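Local atomic coordinates of fructokinase (Xylella fastidiosa Temecula1, PDB entry 3LJS), a protein that probably phosphorylates fructose at the expense of ATP, as a sugar kinase of the PfkB (ribokinase-like) family. Residues Glu199-Leu204 and Asn213-Gln218; Leu228-Asp231 and Pro235-Trp238; Thr240-Gly245 and Phe285-Glu290. All coordinates share one frame; numbering follows the deposited sequence.

Interactions 1, 2 and 3 follow one another along the chain. They lie towards one end of the large mixed sheet. Interaction 1 packs two helices beside strand 226-230. Leu201 CD2 reaches Val229 CG1 of interaction 2 at 4.0 Å. Interaction 2 is a hairpin and holds Thr230 and Asp231, both of the ATP site. The side chain of Thr230 is about 4 Å from that of Lys195, another ATP residue. Interaction 3 lies away from the site, about 14 Å from interaction 2 between centres. The two join through a probable hydrogen bond from Gly245 N to Trp238 O, 2.9 Å. Interactions 1 and 3 do not touch.

Interaction 1 of 3, residues Glu199-Leu204 and Asn213-Gln218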
loop_
_atom_site.group_PDB
_atom_site.type_symbol
_atom_site.label_atom_id
_atom_site.label_comp_id
_atom_site.label_asym_id
_atom_site.label_seq_id
_atom_site.Cartn_x
_atom_site.Cartn_y
_atom_site.Cartn_z
ATOM N N GLU B 199 16.132 -8.785 -23.240
ATOM C CA GLU B 199 14.917 -8.054 -23.563
ATOM C C GLU B 199 15.155 -6.550 -23.597
ATOM O O GLU B 199 14.650 -5.858 -24.484
ATOM C CB GLU B 199 13.819 -8.391 -22.549
ATOM C CG GLU B 199 13.495 -9.886 -22.441
ATOM C CD GLU B 199 14.351 -10.626 -21.411
ATOM O OE1 GLU B 199 15.592 -10.675 -21.567
ATOM O OE2 GLU B 199 13.773 -11.164 -20.439
ATOM N N GLU B 200 15.921 -6.040 -22.635
ATOM C CA GLU B 200 16.207 -4.612 -22.590
ATOM C C GLU B 200 17.095 -4.211 -23.767
ATOM O O GLU B 200 16.963 -3.113 -24.310
ATOM C CB GLU B 200 16.861 -4.248 -21.254
ATOM C CG GLU B 200 15.954 -4.530 -20.058
ATOM C CD GLU B 200 16.672 -4.427 -18.727
ATOM O OE1 GLU B 200 17.911 -4.563 -18.709
ATOM O OE2 GLU B 200 16.000 -4.228 -17.696
ATOM N N LEU B 201 17.987 -5.111 -24.170
ATOM C CA LEU B 201 18.867 -4.843 -25.300
ATOM C C LEU B 201 17.998 -4.730 -26.559
ATOM O O LEU B 201 18.223 -3.864 -27.406
ATOM C CB LEU B 201 19.890 -5.974 -25.450
ATOM C CG LEU B 201 20.889 -5.915 -26.611
ATOM C CD1 LEU B 201 21.622 -4.581 -26.614
ATOM C CD2 LEU B 201 21.878 -7.072 -26.485
ATOM N N ASP B 202 16.994 -5.598 -26.664
ATOM C CA ASP B 202 16.089 -5.576 -27.808
ATOM C C ASP B 202 15.273 -4.291 -27.784
ATOM O O ASP B 202 15.094 -3.637 -28.812
ATOM C CB ASP B 202 15.153 -6.789 -27.779
ATOM C CG ASP B 202 15.894 -8.100 -27.963
ATOM O OD1 ASP B 202 16.811 -8.144 -28.812
ATOM O OD2 ASP B 202 15.555 -9.088 -27.271
ATOM N N TYR B 203 14.785 -3.933 -26.601
ATOM C CA TYR B 203 14.003 -2.714 -26.426
ATOM C C TYR B 203 14.812 -1.517 -26.913
ATOM O O TYR B 203 14.328 -0.700 -27.697
ATOM C CB TYR B 203 13.653 -2.521 -24.947
ATOM C CG TYR B 203 13.128 -1.139 -24.618
ATOM C CD1 TYR B 203 11.799 -0.794 -24.866
ATOM C CD2 TYR B 203 13.973 -0.164 -24.090
ATOM C CE1 TYR B 203 11.327 0.491 -24.599
ATOM C CE2 TYR B 203 13.513 1.123 -23.821
ATOM C CZ TYR B 203 12.192 1.444 -24.078
ATOM O OH TYR B 203 11.746 2.718 -23.825
ATOM N N LEU B 204 16.051 -1.419 -26.439
ATOM C CA LEU B 204 16.926 -0.317 -26.818
ATOM C C LEU B 204 17.213 -0.301 -28.315
ATOM O O LEU B 204 17.289 0.765 -28.930
ATOM C CB LEU B 204 18.237 -0.396 -26.024
ATOM C CG LEU B 204 18.065 -0.156 -24.520
ATOM C CD1 LEU B 204 19.327 -0.541 -23.768
ATOM C CD2 LEU B 204 17.716 1.311 -24.290
ATOM N N ASN B 213 23.953 -4.572 -32.023
ATOM C CA ASN B 213 25.267 -3.989 -32.271
ATOM C C ASN B 213 25.214 -2.468 -32.211
ATOM O O ASN B 213 26.089 -1.832 -31.624
ATOM C CB ASN B 213 25.805 -4.423 -33.633
ATOM C CG ASN B 213 27.127 -3.753 -33.972
ATOM O OD1 ASN B 213 28.142 -3.980 -33.308
ATOM N ND2 ASN B 213 27.116 -2.911 -35.000
ATOM N N ALA B 214 24.185 -1.887 -32.822
ATOM C CA ALA B 214 24.027 -0.438 -32.823
ATOM C C ALA B 214 23.909 0.077 -31.389
ATOM O O ALA B 214 24.416 1.152 -31.063
ATOM C CB ALA B 214 22.790 -0.044 -33.622
ATOM N N VAL B 215 23.233 -0.691 -30.538
ATOM C CA VAL B 215 23.062 -0.307 -29.139
ATOM C C VAL B 215 24.417 -0.290 -28.439
ATOM O O VAL B 215 24.758 0.663 -27.741
ATOM C CB VAL B 215 22.134 -1.288 -28.391
ATOM C CG1 VAL B 215 22.127 -0.961 -26.900
ATOM C CG2 VAL B 215 20.719 -1.200 -28.951
ATOM N N ILE B 216 25.188 -1.352 -28.634
ATOM C CA ILE B 216 26.502 -1.462 -28.018
ATOM C C ILE B 216 27.422 -0.337 -28.488
ATOM O O ILE B 216 28.142 0.256 -27.684
ATOM C CB ILE B 216 27.134 -2.837 -28.318
ATOM C CG1 ILE B 216 26.282 -3.932 -27.666
ATOM C CG2 ILE B 216 28.563 -2.885 -27.796
ATOM C CD1 ILE B 216 26.735 -5.347 -27.967
ATOM N N GLN B 217 27.389 -0.032 -29.783
ATOM C CA GLN B 217 28.218 1.050 -30.310
ATOM C C GLN B 217 27.804 2.377 -29.687
ATOM O O GLN B 217 28.641 3.238 -29.426
ATOM C CB GLN B 217 28.101 1.126 -31.834
ATOM C CG GLN B 217 28.727 -0.053 -32.552
ATOM C CD GLN B 217 30.146 -0.321 -32.082
ATOM O OE1 GLN B 217 30.980 0.587 -32.039
ATOM N NE2 GLN B 217 30.429 -1.570 -31.728
ATOM N N GLN B 218 26.510 2.537 -29.438
ATOM C CA GLN B 218 25.997 3.761 -28.828
ATOM C C GLN B 218 26.554 3.905 -27.407
ATOM O O GLN B 218 26.918 5.000 -26.973
ATOM C CB GLN B 218 24.467 3.720 -28.775
ATOM C CG GLN B 218 23.831 5.019 -28.315
ATOM C CD GLN B 218 23.921 6.102 -29.368
ATOM O OE1 GLN B 218 23.281 6.015 -30.421
ATOM N NE2 GLN B 218 24.726 7.126 -29.099
#
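Val215 overlaps Leu201 and Leu204 with its two methyl groups. It sits on helix 212-220, and the two leucines lie one turn apart on helix 198-207. Both helices belong to the connection between the neighbouring parallel strands 193-197 and 226-230. This is a beta-alpha-beta crossover of the ribokinase-like fold, here carrying two helices in place of one. The contact is wholly apolar and small, burying 173 Å². No hydrogen bond links the two segments.

Leu201 is reached by its end. Its CB does not aim at the other helix. CG stands opposite the backbone N (chi1 178°), and this carries CD1 across to Val215. CD1 meets Val215 CG1 at 3.7 Å and Val215 CB at 3.8 Å. The two side chains lie at a slant to each other. Leu204 behaves differently. It points at the other helix and touches chiefly with CB, close to its own backbone. Here the backbones come nearest, with the CA atoms of Leu204 and Val215 6.6 Å apart.

Each helix has further partners. Trp185 of helix 181-189 and Leu208 also pack on Val215. Ile216 leans on Leu227 of strand 226-230. On helix 198-207, the Glu200 carboxylate takes hydrogen bonds from the backbone N of Phe169 and of Ser197, which ties that part of the helix to the chain around it.

Val215 thus works as a fork. With CG1 trans to its backbone N (chi1 173°), that methyl is placed to serve both leucines: besides Leu201 CD1 it lies 4.0 Å from Leu204 CB. The other methyl is nearest Leu204, with Val215 CG2 3.9 Å from Leu204 CB and 3.7 Å from Leu204 C.

Interaction 2 of 3, residues Leu228-Asp231 and Pro235-Trp238; sequences LVTD and PVHW
Val229 and His237 are joined by two backbone hydrogen bonds. Val229 N donates to His237 O at 2.8 Å, almost straight (169°) and in the carbonyl plane. His237 N returns a bond to Val229 O at 3.0 Å. The pair is therefore a hydrogen-bonded antiparallel pair, and Leu228 with Trp238 is the next, non-hydrogen-bonded one. His237 O also receives a CA-H contact from Leu228 CA at 3.4 Å. The imidazole turns back along its own segment, where ND1 makes a weak bond to Pro235 O. Asp231 CB also approaches this oxygen, 3.7 Å from Pro235 O.

Packing follows on the face of Leu228 and Trp238. Leu228 CD2 lies against Trp238 CB at 3.7 Å. The indole itself leads away from Leu228, because CG sits between the backbone N and the carbonyl carbon (chi1 62°). It goes to helix 289-305, where it meets Pro289, Ile292 and Leu296. Thr230 and Val236 run side by side, with CG2 of Thr230 3.9 Å from CG2 of Val236.

On its other side, strand 226-230 is bonded to strand 193-197. Thr230 O accepts a hydrogen bond from Ser198 OG, and Thr230 OG1 bonds weakly to Leu196 O. The whole is a beta hairpin that ends the parallel run of the sheet, as in ribokinase-like kinases, and its turn end carries the ATP-site residues Thr230 and Asp231.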
loop_
_atom_site.group_PDB
_atom_site.type_symbol
_atom_site.label_atom_id
_atom_site.label_comp_id
_atom_site.label_asym_id
_atom_site.label_seq_id
_atom_site.Cartn_x
_atom_site.Cartn_y
_atom_site.Cartn_z
ATOM N N LEU B 228 27.350 -5.988 -19.586
ATOM C CA LEU B 228 26.922 -7.345 -19.296
ATOM C C LEU B 228 25.507 -7.494 -19.837
ATOM O O LEU B 228 24.655 -6.642 -19.592
ATOM C CB LEU B 228 26.902 -7.602 -17.790
ATOM C CG LEU B 228 28.199 -7.313 -17.029
ATOM C CD1 LEU B 228 28.013 -7.728 -15.585
ATOM C CD2 LEU B 228 29.361 -8.068 -17.650
ATOM N N VAL B 229 25.261 -8.560 -20.589
ATOM C CA VAL B 229 23.924 -8.811 -21.119
ATOM C C VAL B 229 23.478 -10.164 -20.585
ATOM O O VAL B 229 24.127 -11.180 -20.843
ATOM C CB VAL B 229 23.909 -8.860 -22.659
ATOM C CG1 VAL B 229 22.490 -9.146 -23.151
ATOM C CG2 VAL B 229 24.416 -7.546 -23.231
ATOM N N THR B 230 22.382 -10.172 -19.830
ATOM C CA THR B 230 21.858 -11.407 -19.257
ATOM C C THR B 230 20.776 -12.032 -20.135
ATOM O O THR B 230 20.007 -11.334 -20.802
ATOM C CB THR B 230 21.260 -11.171 -17.848
ATOM O OG1 THR B 230 20.202 -10.205 -17.926
ATOM C CG2 THR B 230 22.331 -10.663 -16.895
ATOM N N ASP B 231 20.736 -13.357 -20.137
ATOM C CA ASP B 231 19.753 -14.105 -20.909
ATOM C C ASP B 231 18.768 -14.710 -19.921
ATOM O O ASP B 231 19.152 -15.110 -18.818
ATOM C CB ASP B 231 20.440 -15.222 -21.705
ATOM C CG ASP B 231 20.775 -14.812 -23.133
ATOM O OD1 ASP B 231 21.199 -13.657 -23.354
ATOM O OD2 ASP B 231 20.625 -15.657 -24.041
ATOM N N PRO B 235 23.172 -17.942 -19.456
ATOM C CA PRO B 235 24.510 -17.531 -19.914
ATOM C C PRO B 235 24.686 -16.016 -20.054
ATOM O O PRO B 235 24.044 -15.392 -20.896
ATOM C CB PRO B 235 24.648 -18.240 -21.260
ATOM C CG PRO B 235 23.752 -19.429 -21.117
ATOM C CD PRO B 235 22.548 -18.839 -20.441
ATOM N N VAL B 236 25.556 -15.429 -19.241
ATOM C CA VAL B 236 25.787 -13.990 -19.311
ATOM C C VAL B 236 26.933 -13.657 -20.263
ATOM O O VAL B 236 28.002 -14.265 -20.203
ATOM C CB VAL B 236 26.102 -13.404 -17.916
ATOM C CG1 VAL B 236 26.401 -11.918 -18.026
ATOM C CG2 VAL B 236 24.919 -13.636 -16.983
ATOM N N HIS B 237 26.693 -12.702 -21.154
ATOM C CA HIS B 237 27.704 -12.273 -22.109
ATOM C C HIS B 237 28.291 -10.949 -21.645
ATOM O O HIS B 237 27.572 -10.105 -21.106
ATOM C CB HIS B 237 27.092 -12.076 -23.500
ATOM C CG HIS B 237 26.559 -13.331 -24.115
ATOM N ND1 HIS B 237 25.507 -14.039 -23.575
ATOM C CD2 HIS B 237 26.933 -14.006 -25.229
ATOM C CE1 HIS B 237 25.255 -15.096 -24.328
ATOM N NE2 HIS B 237 26.107 -15.099 -25.339
ATOM N N TRP B 238 29.591 -10.769 -21.842
ATOM C CA TRP B 238 30.237 -9.519 -21.467
ATOM C C TRP B 238 30.885 -8.910 -22.703
ATOM O O TRP B 238 31.292 -9.628 -23.616
ATOM C CB TRP B 238 31.289 -9.738 -20.372
ATOM C CG TRP B 238 32.433 -10.637 -20.759
ATOM C CD1 TRP B 238 32.561 -11.968 -20.483
ATOM C CD2 TRP B 238 33.618 -10.258 -21.466
ATOM N NE1 TRP B 238 33.757 -12.441 -20.971
ATOM C CE2 TRP B 238 34.425 -11.411 -21.582
ATOM C CE3 TRP B 238 34.078 -9.053 -22.016
ATOM C CZ2 TRP B 238 35.670 -11.397 -22.226
ATOM C CZ3 TRP B 238 35.319 -9.039 -22.656
ATOM C CH2 TRP B 238 36.096 -10.204 -22.755
#

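Interaction 3 of 3, residues Thr240-Gly245 and Phe285-Glu290; sequences TRTAGG and FCHDPE
Water carries the polar part of the contact between Thr240, Thr242 and Cys286. One water molecule donates to Cys286 O at 2.6 Å. It also bonds to Thr240 OG1 and to Thr242 OG1, each at 2.7 Å. No direct hydrogen bond crosses between the segments.

Direct van der Waals contact accompanies the bridge. Thr240 CG2 lies 3.5 Å from Cys286 O and 4.1 Å from Cys286 CB. Thr242 OG1 stands 4.4 Å from His287 CD2, in an oblique position to the ring. Ile292 of helix 289-305 and Leu226 of strand 226-230 also cover Thr240.

Hydrogen bonds within each segment set the shapes. Thr240 OG1 accepts from Thr242 N at 3.2 Å and from Ala243 N at 3.1 Å, an ST turn and an ST motif. With chi1 at 62°, the hydroxyl lies between the backbone N and the carbonyl carbon, where the two turn N-H groups can reach it. Thr240 N donates to Ala243 O and closes the tight hairpin between strands 237-240 and 244-246. Across the contact, Asp288 is the N-cap of helix 289-305, with a weak bond from Glu290 N to its OD1.

Thr240 OG1 therefore serves the turn and the water at once. The hairpin end is joined to the corner between helices 281-286 and 289-305 by one bound water bridge and by direct packing of Thr240 on Cys286.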
loop_
_atom_site.group_PDB
_atom_site.type_symbol
_atom_site.label_atom_id
_atom_site.label_comp_id
_atom_site.label_asym_id
_atom_site.label_seq_id
_atom_site.Cartn_x
_atom_site.Cartn_y
_atom_site.Cartn_z
ATOM N N THR B 240 33.478 -5.390 -23.972
ATOM C CA THR B 240 34.315 -4.242 -23.629
ATOM C C THR B 240 34.568 -3.598 -24.980
ATOM O O THR B 240 34.130 -4.126 -26.003
ATOM C CB THR B 240 35.675 -4.642 -23.012
ATOM O OG1 THR B 240 36.431 -5.399 -23.966
ATOM C CG2 THR B 240 35.472 -5.456 -21.749
ATOM N N ARG B 241 35.266 -2.471 -25.008
ATOM C CA ARG B 241 35.523 -1.829 -26.291
ATOM C C ARG B 241 36.543 -2.589 -27.136
ATOM O O ARG B 241 36.741 -2.264 -28.301
ATOM C CB ARG B 241 35.991 -0.384 -26.082
ATOM C CG ARG B 241 34.965 0.457 -25.348
ATOM C CD ARG B 241 35.389 1.908 -25.196
ATOM N NE ARG B 241 34.406 2.630 -24.396
ATOM C CZ ARG B 241 34.257 3.951 -24.388
ATOM N NH1 ARG B 241 35.035 4.715 -25.149
ATOM N NH2 ARG B 241 33.326 4.507 -23.617
ATOM N N THR B 242 37.170 -3.612 -26.560
ATOM C CA THR B 242 38.180 -4.380 -27.287
ATOM C C THR B 242 37.850 -5.852 -27.525
ATOM O O THR B 242 38.498 -6.504 -28.344
ATOM C CB THR B 242 39.548 -4.308 -26.571
ATOM O OG1 THR B 242 39.404 -4.733 -25.210
ATOM C CG2 THR B 242 40.095 -2.886 -26.601
ATOM N N ALA B 243 36.853 -6.384 -26.822
ATOM C CA ALA B 243 36.501 -7.792 -26.998
ATOM C C ALA B 243 35.150 -8.156 -26.387
ATOM O O ALA B 243 34.427 -7.298 -25.884
ATOM C CB ALA B 243 37.588 -8.673 -26.392
ATOM N N GLY B 244 34.829 -9.446 -26.441
ATOM C CA GLY B 244 33.586 -9.941 -25.886
ATOM C C GLY B 244 33.733 -11.408 -25.531
ATOM O O GLY B 244 34.579 -12.108 -26.099
ATOM N N GLY B 245 32.925 -11.880 -24.587
ATOM C CA GLY B 245 33.002 -13.277 -24.201
ATOM C C GLY B 245 31.814 -13.732 -23.377
ATOM O O GLY B 245 30.775 -13.068 -23.351
ATOM N N PHE B 285 41.396 -3.655 -16.089
ATOM C CA PHE B 285 40.555 -4.830 -15.935
ATOM C C PHE B 285 39.842 -5.133 -17.256
ATOM O O PHE B 285 39.816 -6.274 -17.712
ATOM C CB PHE B 285 39.526 -4.569 -14.834
ATOM C CG PHE B 285 38.492 -5.645 -14.695
ATOM C CD1 PHE B 285 38.768 -6.809 -13.982
ATOM C CD2 PHE B 285 37.228 -5.483 -15.256
ATOM C CE1 PHE B 285 37.795 -7.798 -13.825
ATOM C CE2 PHE B 285 36.245 -6.463 -15.107
ATOM C CZ PHE B 285 36.530 -7.625 -14.389
ATOM N N CYS B 286 39.263 -4.103 -17.865
ATOM C CA CYS B 286 38.542 -4.280 -19.115
ATOM C C CYS B 286 39.427 -4.695 -20.278
ATOM O O CYS B 286 38.928 -5.154 -21.307
ATOM C CB CYS B 286 37.782 -3.004 -19.462
ATOM S SG CYS B 286 36.416 -2.703 -18.329
ATOM N N HIS B 287 40.739 -4.542 -20.116
ATOM C CA HIS B 287 41.680 -4.926 -21.161
ATOM C C HIS B 287 42.225 -6.330 -20.903
ATOM O O HIS B 287 43.044 -6.828 -21.672
ATOM C CB HIS B 287 42.853 -3.940 -21.224
ATOM C CG HIS B 287 42.467 -2.570 -21.691
ATOM N ND1 HIS B 287 43.303 -1.481 -21.565
ATOM C CD2 HIS B 287 41.343 -2.114 -22.289
ATOM C CE1 HIS B 287 42.706 -0.413 -22.065
ATOM N NE2 HIS B 287 41.517 -0.768 -22.512
ATOM N N ASP B 288 41.753 -6.972 -19.838
ATOM C CA ASP B 288 42.247 -8.305 -19.489
ATOM C C ASP B 288 41.155 -9.366 -19.311
ATOM O O ASP B 288 40.689 -9.615 -18.203
ATOM C CB ASP B 288 43.094 -8.189 -18.221
ATOM C CG ASP B 288 43.704 -9.500 -17.805
ATOM O OD1 ASP B 288 43.797 -10.418 -18.653
ATOM O OD2 ASP B 288 44.102 -9.604 -16.626
ATOM N N PRO B 289 40.756 -10.025 -20.412
ATOM C CA PRO B 289 39.720 -11.063 -20.412
ATOM C C PRO B 289 39.894 -12.128 -19.335
ATOM O O PRO B 289 38.908 -12.673 -18.832
ATOM C CB PRO B 289 39.815 -11.638 -21.824
ATOM C CG PRO B 289 40.210 -10.441 -22.633
ATOM C CD PRO B 289 41.297 -9.831 -21.768
ATOM N N GLU B 290 41.142 -12.428 -18.984
ATOM C CA GLU B 290 41.416 -13.421 -17.955
ATOM C C GLU B 290 40.857 -12.960 -16.601
ATOM O O GLU B 290 40.257 -13.748 -15.869
ATOM C CB GLU B 290 42.926 -13.682 -17.874
ATOM C CG GLU B 290 43.329 -14.685 -16.811
ATOM C CD GLU B 290 44.735 -15.233 -17.021
ATOM O OE1 GLU B 290 45.698 -14.434 -17.111
ATOM O OE2 GLU B 290 44.872 -16.474 -17.093
HETATM O O HOH W 1 38.741 -6.655 -23.480
#